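Long-range contacts in aromatic-ring-hydroxylating dioxygenase beta subunit (Catenulispora acidiphila, PDB 6VW4), which is of unknown function but belongs to the NTF2-like superfamily and binds an aromatic tricyclic polyketide acid, consistent with a role in polyketide biosynthesis: residues Arg44-Arg49 with Val139-Arg144; Gly28-Tyr33 with Glu61-His66. All blocks are in the same frame, centred on the assembly; numbering follows the deposited sequence.

Interactions 1 and 2 line the same ligand pocket, each bringing its own chemistry, with centres about 17 Å apart. Interaction 1 is partly buried and largely polar: the loop after strand 41-44 meets the end of strand 132-139 through hydrogen bonds, a salt bridge and a proline CD set over a histidine ring. Interaction 2 is more buried and mostly aromatic and aliphatic, joining the short helix 30-34 to helix 55-68 with no hydrogen bond between the segments. The two meet directly where Arg-49 of interaction 1 forms a salt bridge with Glu-64 on helix 55-68; the residue after Glu-64, Phe-65, sets its ring face over the ligand. Their segments alternate along the chain.

Interaction 1 (Arg44-Arg49 with Val139-Arg144); sequences RHTPGR and VEHDNR. With SDN ([(3S)-9-hydroxy-1-methyl-10-oxo-4,10-dihydro-3H-benzo[g]isochromen-3-yl]acetic acid), chain C.
Pro-47 sets CD over the face of the His-141 ring, 3.8 Å from its centroid and 7° off the normal, a well-centred CH-pi contact. Proline suits the place because its compact, rigid ring holds CD against His-141 and CB against Arg-144 CD, 3.7 Å from that CB; the Arg-144 guanidinium passes over the Pro-47 to Gly-48 peptide. Gly-48 occupies a type II turn with positive phi, where a CB would be pressed against the preceding carbonyl oxygen. Bends at chi2 and chi3 (-63° and -82°) bring the Arg-44 guanidinium back to Val-139 O, with Pro-47 CA over one face. Arg-44 NE gives Val-139 O a hydrogen bond of 3.0 Å, the donor tilted out of the carbonyl plane; Arg-44 NH1 adds a weak one to the same oxygen and a salt bridge to Glu-140 OE1 at 3.1 Å. Val-139 N returns a bond of 3.0 Å to Arg-44 O. On the pocket side, His-45 ND1 points almost straight at the ether O3 of SDN, a weak hydrogen bond at 3.4 Å, while Val-139 CG1 packs on SDN at C6. His-45 O lies 3.2 Å from His-141 CE1, and Thr-46 CG2 touches His-141 NE2, both obliquely. His-141 ND1 bonds Glu-140 O in the imidazole plane but well above the carbonyl plane, which probably limits the turning of the ring. The contact contributes His-45, Thr-46, Val-139 and His-141 to the pocket, where strand 41-44 runs parallel to strand 132-139; Val-139 and His-141 rest on Cys-118 of strand 111-126, and Asp-142, opening helix 142-147, forms a salt bridge to Arg-77 of the second subunit.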
loop_
_atom_site.group_PDB
_atom_site.type_symbol
_atom_site.label_atom_id
_atom_site.label_comp_id
_atom_site.label_asym_id
_atom_site.label_seq_id
_atom_site.Cartn_x
_atom_site.Cartn_y
_atom_site.Cartn_z
ATOM N N ARG A 44 -3.815 -21.698 2.070
ATOM C CA ARG A 44 -2.945 -22.209 1.008
ATOM C C ARG A 44 -1.868 -21.149 0.763
ATOM O O ARG A 44 -2.021 -20.285 -0.109
ATOM C CB ARG A 44 -3.764 -22.513 -0.247
ATOM C CG ARG A 44 -3.044 -23.409 -1.281
ATOM C CD ARG A 44 -1.761 -22.781 -1.865
ATOM N NE ARG A 44 -2.056 -21.853 -2.951
ATOM C CZ ARG A 44 -2.370 -22.208 -4.196
ATOM N NH1 ARG A 44 -2.620 -21.274 -5.103
ATOM N NH2 ARG A 44 -2.433 -23.486 -4.537
ATOM N N HIS A 45 -0.754 -21.211 1.531
ATOM C CA HIS A 45 0.259 -20.155 1.462
ATOM C C HIS A 45 1.217 -20.309 0.274
ATOM O O HIS A 45 1.837 -19.319 -0.139
ATOM C CB HIS A 45 1.071 -20.077 2.778
ATOM C CG HIS A 45 2.032 -21.209 2.993
ATOM N ND1 HIS A 45 3.402 -21.032 3.031
ATOM C CD2 HIS A 45 1.812 -22.524 3.231
ATOM C CE1 HIS A 45 3.982 -22.199 3.249
ATOM N NE2 HIS A 45 3.041 -23.118 3.382
ATOM N N THR A 46 1.389 -21.522 -0.263
ATOM C CA THR A 46 2.316 -21.704 -1.372
ATOM C C THR A 46 1.760 -22.673 -2.406
ATOM O O THR A 46 1.323 -23.784 -2.050
ATOM C CB THR A 46 3.700 -22.187 -0.901
ATOM O OG1 THR A 46 3.567 -23.350 -0.063
ATOM C CG2 THR A 46 4.437 -21.072 -0.147
ATOM N N PRO A 47 1.782 -22.301 -3.684
ATOM C CA PRO A 47 1.250 -23.195 -4.720
ATOM C C PRO A 47 2.041 -24.496 -4.776
ATOM O O PRO A 47 3.240 -24.537 -4.481
ATOM C CB PRO A 47 1.397 -22.386 -6.012
ATOM C CG PRO A 47 1.601 -20.936 -5.564
ATOM C CD PRO A 47 2.309 -21.039 -4.245
ATOM N N GLY A 48 1.346 -25.559 -5.141
ATOM C CA GLY A 48 1.898 -26.915 -5.102
ATOM C C GLY A 48 1.696 -27.645 -3.788
ATOM O O GLY A 48 1.322 -28.815 -3.782
ATOM N N ARG A 49 1.932 -26.966 -2.668
ATOM C CA ARG A 49 1.720 -27.553 -1.354
ATOM C C ARG A 49 0.247 -27.530 -0.932
ATOM O O ARG A 49 -0.498 -26.566 -1.184
ATOM C CB ARG A 49 2.555 -26.810 -0.310
ATOM C CG ARG A 49 2.684 -27.515 1.027
ATOM C CD ARG A 49 4.095 -27.337 1.607
ATOM N NE ARG A 49 4.213 -28.048 2.882
ATOM C CZ ARG A 49 4.647 -27.517 4.023
ATOM N NH1 ARG A 49 5.028 -26.250 4.092
ATOM N NH2 ARG A 49 4.691 -28.267 5.112
ATOM N N VAL A 139 -3.107 -18.046 -1.711
ATOM C CA VAL A 139 -1.975 -17.262 -2.190
ATOM C C VAL A 139 -1.439 -17.845 -3.493
ATOM O O VAL A 139 -1.148 -19.042 -3.572
ATOM C CB VAL A 139 -0.855 -17.197 -1.139
ATOM C CG1 VAL A 139 0.256 -16.260 -1.641
ATOM C CG2 VAL A 139 -1.386 -16.716 0.175
ATOM N N GLU A 140 -1.273 -16.989 -4.502
ATOM C CA GLU A 140 -0.436 -17.300 -5.663
ATOM C C GLU A 140 0.902 -16.557 -5.602
ATOM O O GLU A 140 1.049 -15.529 -4.922
ATOM C CB GLU A 140 -1.135 -16.950 -6.972
ATOM C CG GLU A 140 -2.522 -17.542 -7.122
ATOM C CD GLU A 140 -2.528 -19.015 -7.479
ATOM O OE1 GLU A 140 -3.637 -19.596 -7.495
ATOM O OE2 GLU A 140 -1.439 -19.594 -7.742
ATOM N N HIS A 141 1.893 -17.097 -6.297
ATOM C CA HIS A 141 3.243 -16.524 -6.348
ATOM C C HIS A 141 3.528 -16.117 -7.783
ATOM O O HIS A 141 3.509 -16.970 -8.672
ATOM C CB HIS A 141 4.307 -17.517 -5.892
ATOM C CG HIS A 141 4.313 -17.771 -4.422
ATOM N ND1 HIS A 141 3.285 -17.380 -3.596
ATOM C CD2 HIS A 141 5.222 -18.382 -3.628
ATOM C CE1 HIS A 141 3.558 -17.739 -2.355
ATOM N NE2 HIS A 141 4.731 -18.342 -2.346
ATOM N N ASP A 142 3.767 -14.824 -8.024
ATOM C CA ASP A 142 3.998 -14.386 -9.400
ATOM C C ASP A 142 5.229 -15.080 -10.002
ATOM O O ASP A 142 5.220 -15.449 -11.183
ATOM C CB ASP A 142 4.166 -12.866 -9.483
ATOM C CG ASP A 142 2.825 -12.104 -9.559
ATOM O OD1 ASP A 142 1.779 -12.700 -9.888
ATOM O OD2 ASP A 142 2.842 -10.877 -9.294
ATOM N N ASN A 143 6.301 -15.263 -9.211
ATOM C CA ASN A 143 7.500 -15.934 -9.730
ATOM C C ASN A 143 7.159 -17.340 -10.218
ATOM O O ASN A 143 7.491 -17.708 -11.355
ATOM C CB ASN A 143 8.640 -15.959 -8.677
ATOM C CG ASN A 143 8.220 -16.550 -7.327
ATOM O OD1 ASN A 143 7.191 -16.186 -6.755
ATOM N ND2 ASN A 143 9.053 -17.431 -6.793
ATOM N N ARG A 144 6.418 -18.115 -9.403
ATOM C CA ARG A 144 6.027 -19.470 -9.813
ATOM C C ARG A 144 4.999 -19.475 -10.937
ATOM O O ARG A 144 5.025 -20.365 -11.797
ATOM C CB ARG A 144 5.474 -20.270 -8.635
ATOM C CG ARG A 144 5.296 -21.781 -8.977
ATOM C CD ARG A 144 4.571 -22.542 -7.878
ATOM N NE ARG A 144 4.555 -24.007 -7.999
ATOM C CZ ARG A 144 3.743 -24.705 -8.800
ATOM N NH1 ARG A 144 2.892 -24.085 -9.612
ATOM N NH2 ARG A 144 3.787 -26.034 -8.789
HETATM O O4 SDN C . -0.088 -15.003 5.416
HETATM C C11 SDN C . 0.032 -14.480 4.128
HETATM C C12 SDN C . 1.083 -14.837 3.284
HETATM C C13 SDN C . 2.134 -15.846 3.799
HETATM O O5 SDN C . 2.039 -16.302 4.891
HETATM C C14 SDN C . 3.282 -16.243 2.889
HETATM C C15 SDN C . 4.327 -17.271 3.386
HETATM O O3 SDN C . 4.968 -18.059 2.360
HETATM C C16 SDN C . 4.555 -17.592 4.871
HETATM C C10 SDN C . -0.887 -13.541 3.690
HETATM C C9 SDN C . -0.784 -12.981 2.407
HETATM C C8 SDN C . 0.253 -13.347 1.561
HETATM C C7 SDN C . 1.199 -14.271 1.995
HETATM C C6 SDN C . 2.373 -14.667 1.043
HETATM C C5 SDN C . 3.389 -15.683 1.561
HETATM C C4 SDN C . 4.489 -16.086 0.683
HETATM C C3 SDN C . 5.274 -17.309 1.131
HETATM C C2 SDN C . 6.620 -16.654 1.383
HETATM C C1 SDN C . 7.803 -16.936 0.480
HETATM O O2 SDN C . 7.657 -17.671 -0.524
HETATM O O1 SDN C . 8.921 -16.422 0.775
#

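Interaction 2 (Gly28-Tyr33 with Glu61-His66); sequences GKFEEY and ELNEFH. With SDN ([(3S)-9-hydroxy-1-methyl-10-oxo-4,10-dihydro-3H-benzo[g]isochromen-3-yl]acetic acid), chain C.
Two helices that wall the ligand pocket of this SnoaL-like fold, the short helix 30-34 and the longer helix 55-68, meet through the ring of Phe-30. Leu-62 CB sits over one face of that ring, 3.8 Å from its centroid and 11° off the normal, a CH-pi contact. The far end of the ring turns its edge to the imidazole of His-66, with CZ 3.5 Å from CG and the planes at 62°, an edge-to-face pair. At the rim, Asn-63 OD1 lies in the ring plane 3.5 Å from CD2, where the slightly positive C-H edge suits a carbonyl oxygen. Phe-30 reaches all three with CG anti to its own carbonyl carbon (chi1 -62°), which carries the ring across to helix 55-68. Replacing Phe-30 by an alanine is likely to leave Leu-62 CB and the His-66 face without their aromatic partner and open a gap between the two helices. A weak bond from His-66 ND1 to Leu-62 O, one turn back, probably limits the turning of the imidazole. Leu-62 CD1 also packs on Tyr-33 CD2 at 3.7 Å, crossing the phenol at about a right angle. The hydroxyl of Tyr-33 accepts a hydrogen bond of 2.8 Å from the phenolic O4 of SDN; Leu-62 thus packs against a residue that itself binds the ligand. Phe-65 covers the other end of SDN with its ring face over C16. Beneath the contact lies helix 8-26, whose Leu-25 touches Phe-30, Tyr-33 and Leu-62 together; Gly-28 ends that helix in a Schellman motif, and the chain turns through Lys-29 into helix 30-34.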
loop_
_atom_site.group_PDB
_atom_site.type_symbol
_atom_site.label_atom_id
_atom_site.label_comp_id
_atom_site.label_asym_id
_atom_site.label_seq_id
_atom_site.Cartn_x
_atom_site.Cartn_y
_atom_site.Cartn_z
ATOM N N GLY A 28 5.870 -12.943 14.568
ATOM C CA GLY A 28 6.003 -14.321 14.992
ATOM C C GLY A 28 4.951 -14.834 15.952
ATOM O O GLY A 28 5.151 -15.891 16.555
ATOM N N LYS A 29 3.842 -14.122 16.115
ATOM C CA LYS A 29 2.752 -14.543 16.983
ATOM C C LYS A 29 1.804 -15.434 16.182
ATOM O O LYS A 29 0.667 -15.078 15.855
ATOM C CB LYS A 29 2.057 -13.320 17.557
ATOM C CG LYS A 29 2.974 -12.451 18.363
ATOM C CD LYS A 29 2.301 -11.142 18.748
ATOM C CE LYS A 29 3.177 -10.356 19.710
ATOM N NZ LYS A 29 3.294 -8.895 19.423
ATOM N N PHE A 30 2.309 -16.627 15.859
ATOM C CA PHE A 30 1.592 -17.509 14.948
ATOM C C PHE A 30 0.240 -17.969 15.498
ATOM O O PHE A 30 -0.666 -18.298 14.713
ATOM C CB PHE A 30 2.447 -18.730 14.619
ATOM C CG PHE A 30 3.728 -18.410 13.932
ATOM C CD1 PHE A 30 3.847 -17.283 13.143
ATOM C CD2 PHE A 30 4.826 -19.247 14.078
ATOM C CE1 PHE A 30 5.033 -16.982 12.508
ATOM C CE2 PHE A 30 6.023 -18.957 13.458
ATOM C CZ PHE A 30 6.131 -17.820 12.663
ATOM N N GLU A 31 0.077 -18.030 16.821
ATOM C CA GLU A 31 -1.208 -18.474 17.367
ATOM C C GLU A 31 -2.253 -17.381 17.224
ATOM O O GLU A 31 -3.383 -17.639 16.790
ATOM C CB GLU A 31 -1.071 -18.876 18.839
ATOM C CG GLU A 31 -0.268 -20.157 19.066
ATOM C CD GLU A 31 1.253 -19.922 19.099
ATOM O OE1 GLU A 31 1.982 -20.830 19.573
ATOM O OE2 GLU A 31 1.723 -18.844 18.648
ATOM N N GLU A 32 -1.874 -16.144 17.559
ATOM C CA GLU A 32 -2.774 -15.011 17.358
ATOM C C GLU A 32 -3.211 -14.928 15.905
ATOM O O GLU A 32 -4.364 -14.608 15.609
ATOM C CB GLU A 32 -2.088 -13.698 17.729
ATOM C CG GLU A 32 -1.905 -13.410 19.169
ATOM C CD GLU A 32 -1.377 -11.992 19.376
ATOM O OE1 GLU A 32 -1.689 -11.090 18.546
ATOM O OE2 GLU A 32 -0.653 -11.782 20.374
ATOM N N TYR A 33 -2.280 -15.201 14.981
ATOM C CA TYR A 33 -2.614 -15.152 13.569
ATOM C C TYR A 33 -3.625 -16.223 13.241
ATOM O O TYR A 33 -4.598 -15.958 12.529
ATOM C CB TYR A 33 -1.361 -15.301 12.706
ATOM C CG TYR A 33 -1.600 -15.496 11.212
ATOM C CD1 TYR A 33 -1.855 -14.420 10.401
ATOM C CD2 TYR A 33 -1.557 -16.752 10.625
ATOM C CE1 TYR A 33 -2.042 -14.557 9.053
ATOM C CE2 TYR A 33 -1.770 -16.903 9.257
ATOM C CZ TYR A 33 -1.984 -15.778 8.481
ATOM O OH TYR A 33 -2.195 -15.841 7.132
ATOM N N GLU A 61 2.174 -25.316 10.290
ATOM C CA GLU A 61 2.836 -25.036 9.022
ATOM C C GLU A 61 3.671 -23.762 9.069
ATOM O O GLU A 61 4.618 -23.646 8.299
ATOM C CB GLU A 61 1.825 -24.926 7.890
ATOM C CG GLU A 61 2.499 -24.851 6.510
ATOM C CD GLU A 61 1.732 -25.608 5.426
ATOM O OE1 GLU A 61 1.720 -26.857 5.475
ATOM O OE2 GLU A 61 1.145 -24.967 4.514
ATOM N N LEU A 62 3.348 -22.802 9.941
ATOM C CA LEU A 62 4.186 -21.613 10.073
ATOM C C LEU A 62 5.445 -21.898 10.880
ATOM O O LEU A 62 6.491 -21.281 10.636
ATOM C CB LEU A 62 3.412 -20.470 10.724
ATOM C CG LEU A 62 2.270 -19.897 9.885
ATOM C CD1 LEU A 62 1.421 -18.960 10.745
ATOM C CD2 LEU A 62 2.771 -19.210 8.623
ATOM N N ASN A 63 5.362 -22.810 11.852
ATOM C CA ASN A 63 6.559 -23.225 12.581
ATOM C C ASN A 63 7.504 -24.030 11.682
ATOM O O ASN A 63 8.726 -23.876 11.769
ATOM C CB ASN A 63 6.158 -24.028 13.824
ATOM C CG ASN A 63 5.833 -23.142 15.022
ATOM O OD1 ASN A 63 6.450 -22.101 15.235
ATOM N ND2 ASN A 63 4.866 -23.560 15.810
ATOM N N GLU A 64 6.959 -24.858 10.786
ATOM C CA GLU A 64 7.785 -25.545 9.795
ATOM C C GLU A 64 8.516 -24.553 8.896
ATOM O O GLU A 64 9.743 -24.614 8.752
ATOM C CB GLU A 64 6.919 -26.452 8.922
ATOM C CG GLU A 64 6.748 -27.895 9.362
ATOM C CD GLU A 64 5.754 -28.643 8.470
ATOM O OE1 GLU A 64 4.635 -28.968 8.943
ATOM O OE2 GLU A 64 6.085 -28.878 7.284
ATOM N N PHE A 65 7.753 -23.666 8.242
ATOM C CA PHE A 65 8.292 -22.704 7.282
ATOM C C PHE A 65 9.368 -21.831 7.914
ATOM O O PHE A 65 10.398 -21.554 7.286
ATOM C CB PHE A 65 7.132 -21.849 6.736
ATOM C CG PHE A 65 7.545 -20.758 5.802
ATOM C CD1 PHE A 65 7.998 -19.536 6.290
ATOM C CD2 PHE A 65 7.467 -20.949 4.433
ATOM C CE1 PHE A 65 8.385 -18.534 5.431
ATOM C CE2 PHE A 65 7.849 -19.953 3.567
ATOM C CZ PHE A 65 8.312 -18.739 4.068
ATOM N N HIS A 66 9.162 -21.409 9.167
ATOM C CA HIS A 66 10.076 -20.459 9.799
ATOM C C HIS A 66 11.294 -21.092 10.490
ATOM O O HIS A 66 12.361 -20.472 10.503
ATOM C CB HIS A 66 9.346 -19.559 10.814
ATOM C CG HIS A 66 8.568 -18.436 10.171
ATOM N ND1 HIS A 66 7.494 -18.662 9.335
ATOM C CD2 HIS A 66 8.715 -17.087 10.228
ATOM C CE1 HIS A 66 7.015 -17.507 8.903
ATOM N NE2 HIS A 66 7.735 -16.533 9.432
HETATM O O4 SDN C . -0.088 -15.003 5.416
HETATM C C11 SDN C . 0.032 -14.480 4.128
HETATM C C12 SDN C . 1.083 -14.837 3.284
HETATM C C13 SDN C . 2.134 -15.846 3.799
HETATM O O5 SDN C . 2.039 -16.302 4.891
HETATM C C14 SDN C . 3.282 -16.243 2.889
HETATM C C15 SDN C . 4.327 -17.271 3.386
HETATM O O3 SDN C . 4.968 -18.059 2.360
HETATM C C16 SDN C . 4.555 -17.592 4.871
HETATM C C10 SDN C . -0.887 -13.541 3.690
HETATM C C9 SDN C . -0.784 -12.981 2.407
HETATM C C8 SDN C . 0.253 -13.347 1.561
HETATM C C7 SDN C . 1.199 -14.271 1.995
HETATM C C6 SDN C . 2.373 -14.667 1.043
HETATM C C5 SDN C . 3.389 -15.683 1.561
HETATM C C4 SDN C . 4.489 -16.086 0.683
HETATM C C3 SDN C . 5.274 -17.309 1.131
HETATM C C2 SDN C . 6.620 -16.654 1.383
HETATM C C1 SDN C . 7.803 -16.936 0.480
HETATM O O2 SDN C . 7.657 -17.671 -0.524
HETATM O O1 SDN C . 8.921 -16.422 0.775
#